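Local coordinates for protein Thf1 (Thermosynechococcus elongatus, PDB 5MJR) that probably takes part in building the photosynthetic membrane and associates with the FtsH protease complex involved in photosystem II repair, at residues Q125-L130 and D176-V181; R121-I126 and Q161-E166; W115-G120 and Q134-L139. All coordinates share one frame; numbering follows the deposited sequence.

Contact 1 of 3, residues Q125-L130 and D176-V181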
ATOM      1  N   GLN A 125      19.956  -8.235  -8.259  1.00 19.38           N
ATOM      2  CA  GLN A 125      19.149  -9.021  -9.195  1.00 21.31           C
ATOM      3  C   GLN A 125      17.857  -8.290  -9.615  1.00 17.28           C
ATOM      4  O   GLN A 125      17.456  -8.402 -10.785  1.00 18.65           O
ATOM      5  CB  GLN A 125      18.766 -10.406  -8.578  1.00 27.24           C
ATOM      6  CG  GLN A 125      19.889 -11.365  -8.547  1.00 34.48           C
ATOM      7  CD  GLN A 125      19.567 -12.657  -7.802  1.00 44.75           C
ATOM      8  OE1 GLN A 125      18.581 -12.743  -6.971  1.00 36.76           O
ATOM      9  NE2 GLN A 125      20.399 -13.673  -8.075  1.00 49.97           N
ATOM     10  N   ILE A 126      17.271  -7.545  -8.696  1.00 15.09           N
ATOM     11  CA  ILE A 126      16.117  -6.688  -8.991  1.00 13.25           C
ATOM     12  C   ILE A 126      16.525  -5.603  -9.998  1.00 12.11           C
ATOM     13  O   ILE A 126      15.785  -5.301 -10.978  1.00 12.92           O
ATOM     14  CB  ILE A 126      15.595  -6.098  -7.679  1.00 13.01           C
ATOM     15  CG1 ILE A 126      15.086  -7.212  -6.722  1.00 14.62           C
ATOM     16  CG2 ILE A 126      14.476  -5.111  -7.952  1.00 13.08           C
ATOM     17  CD1 ILE A 126      14.078  -8.150  -7.284  1.00 14.77           C
ATOM     18  N   LEU A 127      17.656  -4.950  -9.768  1.00 15.69           N
ATOM     19  CA  LEU A 127      18.137  -3.893 -10.657  1.00 15.02           C
ATOM     20  C   LEU A 127      18.395  -4.506 -12.070  1.00 15.13           C
ATOM     21  O   LEU A 127      18.050  -3.890 -13.044  1.00 15.84           O
ATOM     22  CB  LEU A 127      19.373  -3.260 -10.091  1.00 16.83           C
ATOM     23  CG  LEU A 127      19.261  -2.528  -8.757  1.00 18.14           C
ATOM     24  CD1 LEU A 127      20.582  -2.061  -8.138  1.00 22.87           C
ATOM     25  CD2 LEU A 127      18.363  -1.302  -8.872  1.00 22.03           C
ATOM     26  N   ASP A 128      18.987  -5.691 -12.131  1.00 16.48           N
ATOM     27  CA  ASP A 128      19.261  -6.307 -13.406  1.00 18.44           C
ATOM     28  C   ASP A 128      17.935  -6.565 -14.195  1.00 17.76           C
ATOM     29  O   ASP A 128      17.827  -6.321 -15.388  1.00 16.74           O
ATOM     30  CB  ASP A 128      19.975  -7.622 -13.233  1.00 23.18           C
ATOM     31  CG  ASP A 128      21.444  -7.468 -12.877  1.00 30.15           C
ATOM     32  OD1 ASP A 128      21.965  -6.316 -13.051  1.00 40.56           O
ATOM     33  OD2 ASP A 128      22.067  -8.503 -12.481  1.00 48.43           O
ATOM     34  N   GLU A 129      16.882  -7.012 -13.470  1.00 15.68           N
ATOM     35  CA  GLU A 129      15.593  -7.264 -14.103  1.00 17.57           C
ATOM     36  C   GLU A 129      14.948  -5.961 -14.580  1.00 15.95           C
ATOM     37  O   GLU A 129      14.450  -5.863 -15.715  1.00 16.16           O
ATOM     38  CB  GLU A 129      14.723  -8.034 -13.148  1.00 17.86           C
ATOM     39  CG  GLU A 129      13.550  -8.563 -13.839  1.00 20.22           C
ATOM     40  CD  GLU A 129      12.650  -9.562 -13.042  1.00 21.00           C
ATOM     41  OE1 GLU A 129      13.066 -10.179 -12.010  1.00 25.21           O
ATOM     42  OE2 GLU A 129      11.548  -9.795 -13.552  1.00 20.29           O
ATOM     43  N   LEU A 130      15.011  -4.912 -13.770  1.00 13.05           N
ATOM     44  CA  LEU A 130      14.522  -3.593 -14.210  1.00 13.62           C
ATOM     45  C   LEU A 130      15.306  -3.109 -15.460  1.00 14.37           C
ATOM     46  O   LEU A 130      14.715  -2.624 -16.437  1.00 15.26           O
ATOM     47  CB  LEU A 130      14.549  -2.603 -13.117  1.00 13.78           C
ATOM     48  CG  LEU A 130      13.564  -2.855 -11.952  1.00 12.98           C
ATOM     49  CD1 LEU A 130      13.934  -2.033 -10.727  1.00 14.19           C
ATOM     50  CD2 LEU A 130      12.152  -2.559 -12.363  1.00 14.01           C
ATOM     51  N   ASP A 176      18.457   5.323  -2.925  1.00 12.13           N
ATOM     52  CA  ASP A 176      19.385   6.000  -3.828  1.00 15.89           C
ATOM     53  C   ASP A 176      19.789   5.173  -5.051  1.00 13.81           C
ATOM     54  O   ASP A 176      19.954   5.754  -6.117  1.00 13.38           O
ATOM     55  CB  ASP A 176      20.589   6.459  -3.088  1.00 15.57           C
ATOM     56  CG  ASP A 176      20.342   7.679  -2.198  1.00 22.24           C
ATOM     57  OD1 ASP A 176      19.278   8.391  -2.401  1.00 25.80           O
ATOM     58  OD2 ASP A 176      21.213   7.919  -1.337  1.00 26.96           O
ATOM     59  N   GLN A 177      19.928   3.878  -4.901  1.00 12.26           N
ATOM     60  CA  GLN A 177      20.246   3.007  -6.032  1.00 13.33           C
ATOM     61  C   GLN A 177      19.057   2.961  -7.033  1.00 14.01           C
ATOM     62  O   GLN A 177      19.198   2.797  -8.213  1.00 14.41           O
ATOM     63  CB  GLN A 177      20.530   1.593  -5.551  1.00 16.75           C
ATOM     64  CG  GLN A 177      21.830   1.391  -4.802  1.00 20.14           C
ATOM     65  CD  GLN A 177      22.201  -0.036  -4.521  1.00 31.79           C
ATOM     66  OE1 GLN A 177      22.330  -0.477  -3.349  1.00 45.10           O
ATOM     67  NE2 GLN A 177      22.438  -0.771  -5.606  1.00 35.93           N
ATOM     68  N   LEU A 178      17.825   2.962  -6.502  1.00 12.35           N
ATOM     69  CA  LEU A 178      16.635   2.886  -7.341  1.00 12.43           C
ATOM     70  C   LEU A 178      16.388   4.207  -8.095  1.00 13.70           C
ATOM     71  O   LEU A 178      15.777   4.148  -9.169  1.00 15.42           O
ATOM     72  CB  LEU A 178      15.410   2.537  -6.488  1.00 12.18           C
ATOM     73  CG  LEU A 178      15.343   1.135  -6.011  1.00 15.03           C
ATOM     74  CD1 LEU A 178      14.217   0.919  -4.965  1.00 15.08           C
ATOM     75  CD2 LEU A 178      15.142   0.168  -7.194  1.00 15.54           C
ATOM     76  N   ALA A 179      16.803   5.321  -7.559  1.00 14.52           N
ATOM     77  CA  ALA A 179      16.381   6.636  -8.076  1.00 15.06           C
ATOM     78  C   ALA A 179      16.741   6.794  -9.584  1.00 16.85           C
ATOM     79  O   ALA A 179      15.864   7.260 -10.327  1.00 18.84           O
ATOM     80  CB  ALA A 179      16.966   7.769  -7.226  1.00 16.99           C
ATOM     81  N   PRO A 180      17.947   6.386 -10.061  1.00 16.37           N
ATOM     82  CA  PRO A 180      18.199   6.523 -11.509  1.00 14.85           C
ATOM     83  C   PRO A 180      17.564   5.465 -12.382  1.00 17.06           C
ATOM     84  O   PRO A 180      17.664   5.553 -13.615  1.00 24.08           O
ATOM     85  CB  PRO A 180      19.721   6.514 -11.555  1.00 17.30           C
ATOM     86  CG  PRO A 180      20.156   5.826 -10.333  1.00 18.83           C
ATOM     87  CD  PRO A 180      19.147   5.965  -9.328  1.00 14.78           C
ATOM     88  N   VAL A 181      16.974   4.435 -11.769  1.00 14.35           N
ATOM     89  CA  VAL A 181      16.482   3.265 -12.474  1.00 16.14           C
ATOM     90  C   VAL A 181      14.977   3.282 -12.683  1.00 14.97           C
ATOM     91  O   VAL A 181      14.559   2.792 -13.749  1.00 18.61           O
ATOM     92  CB  VAL A 181      16.921   1.957 -11.681  1.00 17.73           C
ATOM     93  CG1 VAL A 181      16.316   0.679 -12.210  1.00 22.73           C
ATOM     94  CG2 VAL A 181      18.431   1.869 -11.628  1.00 22.41           C
TER
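Helix 123-131 packs here against helix 171-178 and the turn that follows it, a helix-helix contact of this all-helical protein in which Leu-127 and Leu-130 face Gln-177, Leu-178 and Val-181. Leu-127 does most of the work by splitting its two methyls. CD1 meets the side-chain amide of Gln-177 with 3.4 Å to NE2, the two side chains crossing at about a right angle. CD2 of Leu-127 turns to the other two partners and lies 3.9 Å from Leu-178 CD2 and 4.2 Å from Val-181 CG2. One turn further on, Leu-130 lays CB 3.8 Å from Val-181 CG1. Val-181 has CG1 anti to its own backbone N (chi1 172°), and this sends CG1 to Leu-130 while CG2 goes to Leu-127. The backbone bond from Val-181 N to Leu-178 O closes the turn, which probably helps to set Val-181 next to Leu-178. Beyond the pair, Gln-177 also leans on Leu-123, and Leu-130 on Ile-182. The contact is therefore apolar and held by shape: Leu-130 and Leu-178 lie buried, while the solvent-exposed Gln-177 borders the leucines with its amide resting on a methyl group.

Contact 2 of 3, residues R121-I126 and Q161-E166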
ATOM      1  N   ARG A 121      16.030 -12.173  -2.564  1.00 21.20           N
ATOM      2  CA  ARG A 121      16.915 -11.643  -3.603  1.00 19.22           C
ATOM      3  C   ARG A 121      17.644 -10.448  -3.184  1.00 19.98           C
ATOM      4  O   ARG A 121      17.123  -9.585  -2.405  1.00 21.51           O
ATOM      5  CB  ARG A 121      16.163 -11.372  -4.901  1.00 18.42           C
ATOM      6  CG  ARG A 121      15.471 -12.558  -5.483  1.00 19.34           C
ATOM      7  CD  ARG A 121      14.808 -12.200  -6.815  1.00 20.71           C
ATOM      8  NE  ARG A 121      13.752 -13.175  -7.091  1.00 17.21           N
ATOM      9  CZ  ARG A 121      13.050 -13.275  -8.200  1.00 15.12           C
ATOM     10  NH1 ARG A 121      13.290 -12.563  -9.291  1.00 16.13           N
ATOM     11  NH2 ARG A 121      11.999 -14.120  -8.175  1.00 16.32           N
ATOM     12  N   PRO A 122      18.943 -10.378  -3.674  1.00 21.98           N
ATOM     13  CA  PRO A 122      19.649  -9.186  -3.423  1.00 20.06           C
ATOM     14  C   PRO A 122      19.155  -8.117  -4.343  1.00 18.52           C
ATOM     15  O   PRO A 122      18.627  -8.408  -5.388  1.00 23.73           O
ATOM     16  CB  PRO A 122      21.147  -9.595  -3.723  1.00 22.76           C
ATOM     17  CG  PRO A 122      20.938 -10.557  -4.887  1.00 24.86           C
ATOM     18  CD  PRO A 122      19.774 -11.363  -4.360  1.00 24.51           C
ATOM     19  N   LEU A 123      19.321  -6.858  -3.867  1.00 19.85           N
ATOM     20  CA  LEU A 123      18.895  -5.782  -4.691  1.00 16.64           C
ATOM     21  C   LEU A 123      19.536  -5.831  -6.187  1.00 16.66           C
ATOM     22  O   LEU A 123      18.843  -5.456  -7.166  1.00 16.50           O
ATOM     23  CB  LEU A 123      19.292  -4.435  -4.089  1.00 21.47           C
ATOM     24  CG  LEU A 123      18.725  -3.194  -4.630  1.00 19.95           C
ATOM     25  CD1 LEU A 123      17.241  -3.168  -4.648  1.00 21.57           C
ATOM     26  CD2 LEU A 123      19.383  -2.015  -3.947  1.00 23.13           C
ATOM     27  N   SER A 124      20.796  -6.343  -6.314  1.00 19.16           N
ATOM     28  CA  SER A 124      21.433  -6.362  -7.624  1.00 20.12           C
ATOM     29  C   SER A 124      20.598  -7.139  -8.665  1.00 18.55           C
ATOM     30  O   SER A 124      20.553  -6.755  -9.852  1.00 19.18           O
ATOM     31  CB  SER A 124      22.808  -7.032  -7.508  1.00 20.36           C
ATOM     32  OG  SER A 124      22.760  -8.312  -6.991  1.00 28.00           O
ATOM     33  N   GLN A 125      19.956  -8.235  -8.259  1.00 19.38           N
ATOM     34  CA  GLN A 125      19.149  -9.021  -9.195  1.00 21.31           C
ATOM     35  C   GLN A 125      17.857  -8.290  -9.615  1.00 17.28           C
ATOM     36  O   GLN A 125      17.456  -8.402 -10.785  1.00 18.65           O
ATOM     37  CB  GLN A 125      18.766 -10.406  -8.578  1.00 27.24           C
ATOM     38  CG  GLN A 125      19.889 -11.365  -8.547  1.00 34.48           C
ATOM     39  CD  GLN A 125      19.567 -12.657  -7.802  1.00 44.75           C
ATOM     40  OE1 GLN A 125      18.581 -12.743  -6.971  1.00 36.76           O
ATOM     41  NE2 GLN A 125      20.399 -13.673  -8.075  1.00 49.97           N
ATOM     42  N   ILE A 126      17.271  -7.545  -8.696  1.00 15.09           N
ATOM     43  CA  ILE A 126      16.117  -6.688  -8.991  1.00 13.25           C
ATOM     44  C   ILE A 126      16.525  -5.603  -9.998  1.00 12.11           C
ATOM     45  O   ILE A 126      15.785  -5.301 -10.978  1.00 12.92           O
ATOM     46  CB  ILE A 126      15.595  -6.098  -7.679  1.00 13.01           C
ATOM     47  CG1 ILE A 126      15.086  -7.212  -6.722  1.00 14.62           C
ATOM     48  CG2 ILE A 126      14.476  -5.111  -7.952  1.00 13.08           C
ATOM     49  CD1 ILE A 126      14.078  -8.150  -7.284  1.00 14.77           C
ATOM     50  N   GLN A 161      11.199  -5.165   1.800  1.00 11.42           N
ATOM     51  CA  GLN A 161      11.295  -6.072   2.914  1.00 14.21           C
ATOM     52  C   GLN A 161      11.369  -7.590   2.554  1.00 16.77           C
ATOM     53  O   GLN A 161      11.875  -8.328   3.384  1.00 20.70           O
ATOM     54  CB  GLN A 161      10.191  -5.846   3.861  1.00 17.16           C
ATOM     55  CG  GLN A 161      10.221  -4.571   4.670  1.00 19.58           C
ATOM     56  CD  GLN A 161       9.070  -4.474   5.689  1.00 27.64           C
ATOM     57  OE1 GLN A 161       7.899  -4.333   5.343  1.00 35.84           O
ATOM     58  NE2 GLN A 161       9.399  -4.556   6.929  1.00 33.10           N
ATOM     59  N   GLU A 162      10.870  -7.967   1.357  1.00 15.28           N
ATOM     60  CA  GLU A 162      10.948  -9.340   0.908  1.00 19.13           C
ATOM     61  C   GLU A 162      12.330  -9.691   0.522  1.00 17.18           C
ATOM     62  O   GLU A 162      12.640 -10.860   0.509  1.00 17.48           O
ATOM     63  CB  GLU A 162      10.117  -9.610  -0.372  1.00 25.28           C
ATOM     64  CG  GLU A 162       8.653  -9.490  -0.154  1.00 28.88           C
ATOM     65  CD  GLU A 162       8.001 -10.581   0.644  1.00 33.91           C
ATOM     66  OE1 GLU A 162       8.517 -11.726   0.752  1.00 40.03           O
ATOM     67  OE2 GLU A 162       6.937 -10.235   1.132  1.00 47.86           O
ATOM     68  N   LEU A 163      13.102  -8.718   0.077  1.00 14.75           N
ATOM     69  CA  LEU A 163      14.427  -8.986  -0.467  1.00 17.20           C
ATOM     70  C   LEU A 163      15.396  -9.370   0.674  1.00 17.70           C
ATOM     71  O   LEU A 163      15.077  -9.468   1.867  1.00 24.55           O
ATOM     72  CB  LEU A 163      14.954  -7.726  -1.239  1.00 15.99           C
ATOM     73  CG  LEU A 163      14.069  -7.245  -2.359  1.00 13.39           C
ATOM     74  CD1 LEU A 163      14.677  -6.056  -2.994  1.00 15.13           C
ATOM     75  CD2 LEU A 163      13.802  -8.309  -3.387  1.00 13.05           C
ATOM     76  N   ALA A 164      16.569  -9.676   0.274  1.00 26.76           N
ATOM     77  CA  ALA A 164      17.667  -9.817   1.239  1.00 24.44           C
ATOM     78  C   ALA A 164      17.455  -8.809   2.509  1.00 27.64           C
ATOM     79  O   ALA A 164      17.171  -7.556   2.308  1.00 20.04           O
ATOM     80  CB  ALA A 164      18.777  -9.411   0.556  1.00 24.15           C
ATOM     81  N   GLY A 165      17.559  -9.242   3.757  1.00 27.96           N
ATOM     82  CA  GLY A 165      17.422  -8.297   4.836  1.00 24.33           C
ATOM     83  C   GLY A 165      18.284  -7.028   4.796  1.00 24.61           C
ATOM     84  O   GLY A 165      17.920  -6.001   5.310  1.00 28.04           O
ATOM     85  N   GLU A 166      19.437  -7.142   4.136  1.00 31.68           N
ATOM     86  CA  GLU A 166      20.194  -5.929   3.953  1.00 33.12           C
ATOM     87  C   GLU A 166      19.501  -4.709   3.475  1.00 29.43           C
ATOM     88  O   GLU A 166      19.961  -3.509   3.680  1.00 24.22           O
ATOM     89  CB  GLU A 166      21.536  -6.177   3.212  1.00 33.56           C
TER
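Leu-163 fits its side chain against Ile-126, Leu-123 and the backbone of Arg-121, where the chain leaving helix 150-162 passes the chain entering helix 123-131. Its CG stands anti to the carbonyl carbon (chi1 -57°) and the rest of the chain is extended, which carries the isopropyl fork onto Ile-126. There the fork straddles one carbon: Ile-126 CG1 is 3.7 Å from Leu-163 CD2 and 3.9 Å from Leu-163 CD1. Leu-163 CD1 also meets Leu-123 CD1 at 4.2 Å. On the other branch, Leu-163 CD2 touches CB of Arg-121 at 4.2 Å. Arg-121 then runs off in an extended chain, its NH2 hydrogen-bonded to Gln-117 O.

The backbone supplies the polar link. Ala-164 N donates to Arg-121 O over 2.7 Å, nearly straight at 164°, although the donor stands 46° above the carbonyl plane. The same oxygen packs tightly against Leu-163 CB at 3.1 Å, and Ala-164 CB lies 3.4 Å from Arg-121 O and also touches Pro-122 CA. An alanine in place of Leu-163 keeps the backbone bond but would probably open a gap beside Ile-126 and Leu-123, taking away the methyls that Ile-126 CG1 and Leu-123 CD1 rest on.

A second backbone bond, between Glu-162 and Gly-120, sits just upstream, and the two linkers pass each other in the same general sense, at an angle. Pro-122 occupies the N-cap position of helix 123-131. Two backbone bonds thus join the linker before that helix to the chain leaving helix 150-162, a loop-to-loop junction within an all-helical fold, with the buried Leu-163 packed beneath it.

Contact 3 of 3, residues W115-G120 and Q134-L139; sequences WQQYQG and QPSAPL
Trp-115 and Tyr-118 both set CG anti to the carbonyl carbon (chi1 -66° and -52°), and from neighbouring turns of the chain the two rings reach Pro-138, with Tyr-118 going on to Ser-136 and Leu-139. Pro-138 lies over one face of the indole in a CH-pi contact, its CG 3.6 Å from the centroid of the five-membered ring of Trp-115 and almost straight above it. The peptide bond before this proline is cis. The edge of the Tyr-118 ring meets the proline at another place, with CE2 3.8 Å from Pro-138 CD. Leu-139 CB approaches obliquely, 3.6 Å from Tyr-118 CZ.

The tyrosine hydroxyl is used in both roles. It donates to Ser-136 OG at 2.7 Å, close to the plane of the ring, and accepts from Leu-139 N at 3.1 Å with an N-H...O angle of 151°. Ser-136 OG is in turn bonded to Glu-129 OE2, extending the chain of bonds to helix 123-131. Trp-115 NE1 reaches instead to Pro-67 O, anchoring the indole to the start of helix 67-80.

Two bonds on the Tyr-118 oxygen thus satisfy a buried polar group and probably fix the ring, while the proline, which gives CG to the indole face and CD to the tyrosine edge, probably helps to hold the turn at the cis peptide.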
ATOM      1  N   TRP A 115       4.057 -10.348  -4.792  1.00  9.36           N
ATOM      2  CA  TRP A 115       5.410  -9.850  -4.547  1.00  9.72           C
ATOM      3  C   TRP A 115       6.294 -10.845  -3.808  1.00  9.71           C
ATOM      4  O   TRP A 115       7.528 -10.656  -3.766  1.00 11.23           O
ATOM      5  CB  TRP A 115       5.293  -8.510  -3.834  1.00  9.43           C
ATOM      6  CG  TRP A 115       4.693  -7.405  -4.610  1.00  9.20           C
ATOM      7  CD1 TRP A 115       3.361  -7.068  -4.664  1.00  9.49           C
ATOM      8  CD2 TRP A 115       5.346  -6.445  -5.404  1.00  8.01           C
ATOM      9  NE1 TRP A 115       3.167  -5.982  -5.425  1.00  9.00           N
ATOM     10  CE2 TRP A 115       4.371  -5.545  -5.922  1.00  7.98           C
ATOM     11  CE3 TRP A 115       6.661  -6.247  -5.781  1.00  8.88           C
ATOM     12  CZ2 TRP A 115       4.672  -4.474  -6.736  1.00  8.28           C
ATOM     13  CZ3 TRP A 115       6.991  -5.211  -6.587  1.00  9.71           C
ATOM     14  CH2 TRP A 115       5.997  -4.346  -7.098  1.00  9.13           C
ATOM     15  N   GLN A 116       5.678 -11.844  -3.178  1.00 11.47           N
ATOM     16  CA  GLN A 116       6.467 -12.814  -2.413  1.00 12.04           C
ATOM     17  C   GLN A 116       7.381 -13.645  -3.279  1.00 12.35           C
ATOM     18  O   GLN A 116       8.340 -14.238  -2.784  1.00 13.32           O
ATOM     19  CB  GLN A 116       5.575 -13.675  -1.572  1.00 12.03           C
ATOM     20  CG  GLN A 116       4.887 -12.887  -0.446  1.00 18.42           C
ATOM     21  CD  GLN A 116       3.813 -13.581   0.242  1.00 25.22           C
ATOM     22  OE1 GLN A 116       3.767 -14.778   0.274  1.00 34.37           O
ATOM     23  NE2 GLN A 116       2.844 -12.783   0.828  1.00 27.50           N
ATOM     24  N   GLN A 117       7.143 -13.653  -4.607  1.00 12.34           N
ATOM     25  CA  GLN A 117       8.040 -14.399  -5.478  1.00 12.47           C
ATOM     26  C   GLN A 117       9.429 -13.796  -5.478  1.00 11.32           C
ATOM     27  O   GLN A 117      10.350 -14.499  -5.866  1.00 13.22           O
ATOM     28  CB  GLN A 117       7.540 -14.433  -6.871  1.00 12.88           C
ATOM     29  CG  GLN A 117       7.491 -13.094  -7.536  1.00 12.16           C
ATOM     30  CD  GLN A 117       6.876 -13.090  -8.874  1.00 13.77           C
ATOM     31  OE1 GLN A 117       5.635 -12.725  -9.049  1.00 20.11           O
ATOM     32  NE2 GLN A 117       7.632 -13.550  -9.792  1.00 14.80           N
ATOM     33  N   TYR A 118       9.619 -12.588  -4.997  1.00 11.02           N
ATOM     34  CA  TYR A 118      10.948 -11.925  -4.913  1.00 10.85           C
ATOM     35  C   TYR A 118      11.703 -12.209  -3.646  1.00 11.71           C
ATOM     36  O   TYR A 118      12.803 -11.679  -3.470  1.00 13.80           O
ATOM     37  CB  TYR A 118      10.856 -10.436  -5.258  1.00 12.22           C
ATOM     38  CG  TYR A 118      10.161 -10.193  -6.574  1.00 10.97           C
ATOM     39  CD1 TYR A 118      10.725 -10.496  -7.795  1.00 11.94           C
ATOM     40  CD2 TYR A 118       8.877  -9.612  -6.636  1.00  9.87           C
ATOM     41  CE1 TYR A 118      10.100 -10.310  -8.957  1.00 12.36           C
ATOM     42  CE2 TYR A 118       8.257  -9.419  -7.804  1.00 11.45           C
ATOM     43  CZ  TYR A 118       8.846  -9.770  -9.008  1.00 11.84           C
ATOM     44  OH  TYR A 118       8.136  -9.587 -10.177  1.00 12.07           O
ATOM     45  N   GLN A 119      11.097 -13.027  -2.762  1.00 12.39           N
ATOM     46  CA  GLN A 119      11.702 -13.270  -1.483  1.00 15.06           C
ATOM     47  C   GLN A 119      13.178 -13.710  -1.535  1.00 16.07           C
ATOM     48  O   GLN A 119      13.507 -14.606  -2.341  1.00 22.46           O
ATOM     49  CB  GLN A 119      10.887 -14.368  -0.784  1.00 21.49           C
ATOM     50  CG  GLN A 119      10.764 -14.208   0.719  1.00 34.92           C
ATOM     51  CD  GLN A 119       9.530 -14.982   1.259  1.00 56.48           C
ATOM     52  OE1 GLN A 119       9.618 -16.195   1.259  1.00105.04           O
ATOM     53  NE2 GLN A 119       8.348 -14.296   1.578  1.00 46.01           N
ATOM     54  N   GLY A 120      14.032 -12.985  -0.756  1.00 17.14           N
ATOM     55  CA  GLY A 120      15.477 -13.332  -0.553  1.00 25.87           C
ATOM     56  C   GLY A 120      16.511 -12.684  -1.445  1.00 36.67           C
ATOM     57  O   GLY A 120      17.700 -12.528  -1.022  1.00 30.71           O
ATOM     58  N   GLN A 134      12.297  -5.321 -19.527  1.00 13.85           N
ATOM     59  CA  GLN A 134      11.053  -6.174 -19.565  1.00 13.44           C
ATOM     60  C   GLN A 134      10.878  -6.936 -18.262  1.00 14.50           C
ATOM     61  O   GLN A 134      10.857  -8.156 -18.238  1.00 18.48           O
ATOM     62  CB  GLN A 134      11.085  -7.137 -20.773  1.00 15.57           C
ATOM     63  CG  GLN A 134      10.995  -6.385 -22.128  1.00 17.33           C
ATOM     64  CD  GLN A 134      11.188  -7.331 -23.276  1.00 15.36           C
ATOM     65  OE1 GLN A 134      10.387  -8.249 -23.456  1.00 20.86           O
ATOM     66  NE2 GLN A 134      12.224  -7.206 -23.993  1.00 15.40           N
ATOM     67  N   PRO A 135      10.752  -6.189 -17.153  1.00 14.12           N
ATOM     68  CA  PRO A 135      10.636  -6.873 -15.865  1.00 15.18           C
ATOM     69  C   PRO A 135       9.350  -7.663 -15.804  1.00 14.85           C
ATOM     70  O   PRO A 135       8.317  -7.199 -16.371  1.00 16.28           O
ATOM     71  CB  PRO A 135      10.616  -5.750 -14.849  1.00 13.89           C
ATOM     72  CG  PRO A 135      10.209  -4.525 -15.657  1.00 14.67           C
ATOM     73  CD  PRO A 135      10.734  -4.754 -17.034  1.00 13.67           C
ATOM     74  N   SER A 136       9.437  -8.748 -15.029  1.00 15.88           N
ATOM     75  CA  SER A 136       8.266  -9.513 -14.686  1.00 17.56           C
ATOM     76  C   SER A 136       7.216  -8.734 -13.861  1.00 13.87           C
ATOM     77  O   SER A 136       7.583  -7.747 -13.263  1.00 12.40           O
ATOM     78  CB  SER A 136       8.782 -10.783 -13.845  1.00 17.67           C
ATOM     79  OG  SER A 136       9.327 -10.422 -12.483  1.00 17.44           O
ATOM     80  N   ALA A 137       5.981  -9.219 -13.867  1.00 14.93           N
ATOM     81  CA  ALA A 137       4.936  -8.684 -12.966  1.00 12.95           C
ATOM     82  C   ALA A 137       5.028  -9.460 -11.643  1.00 10.79           C
ATOM     83  O   ALA A 137       5.178 -10.670 -11.631  1.00 13.39           O
ATOM     84  CB  ALA A 137       3.552  -8.838 -13.571  1.00 15.03           C
ATOM     85  N   PRO A 138       4.895  -8.731 -10.518  1.00  9.24           N
ATOM     86  CA  PRO A 138       4.513  -7.315 -10.380  1.00  8.25           C
ATOM     87  C   PRO A 138       5.666  -6.305 -10.317  1.00  8.06           C
ATOM     88  O   PRO A 138       5.406  -5.112 -10.194  1.00  8.31           O
ATOM     89  CB  PRO A 138       3.754  -7.306  -9.064  1.00  8.31           C
ATOM     90  CG  PRO A 138       4.507  -8.338  -8.246  1.00  9.71           C
ATOM     91  CD  PRO A 138       4.726  -9.460  -9.269  1.00 10.56           C
ATOM     92  N   LEU A 139       6.923  -6.786 -10.457  1.00  9.53           N
ATOM     93  CA  LEU A 139       8.033  -5.833 -10.377  1.00  8.68           C
ATOM     94  C   LEU A 139       7.896  -4.669 -11.363  1.00  8.73           C
ATOM     95  O   LEU A 139       8.328  -3.555 -11.135  1.00  9.61           O
ATOM     96  CB  LEU A 139       9.351  -6.621 -10.610  1.00  9.89           C
ATOM     97  CG  LEU A 139      10.618  -5.790 -10.574  1.00 10.36           C
ATOM     98  CD1 LEU A 139      10.872  -5.023  -9.294  1.00 12.54           C
ATOM     99  CD2 LEU A 139      11.780  -6.661 -10.929  1.00 12.68           C
TER

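Overall arrangement
From the N terminus, the chain leaves helix 105-113, passes through 115-120 and 121-126, builds helix 123-131 and returns at 134-139, where contact 3 closes the smallest loop, around that helix. Contact 2 closes a longer one, bringing the linker after helix 150-162 back to 121-126, and contact 1 the longest, ending at helix 171-178 and its turn. Contact 3 crosses both of the others along the chain, while contacts 1 and 2 share Gln-125 and Ile-126 and thus start from one helix. Glu-162 probably bonds Gln-119, joining contacts 2 and 3; Glu-129 probably bonds Ser-136 N, joining contacts 1 and 3. Together they gather successive linkers round helix 123-131.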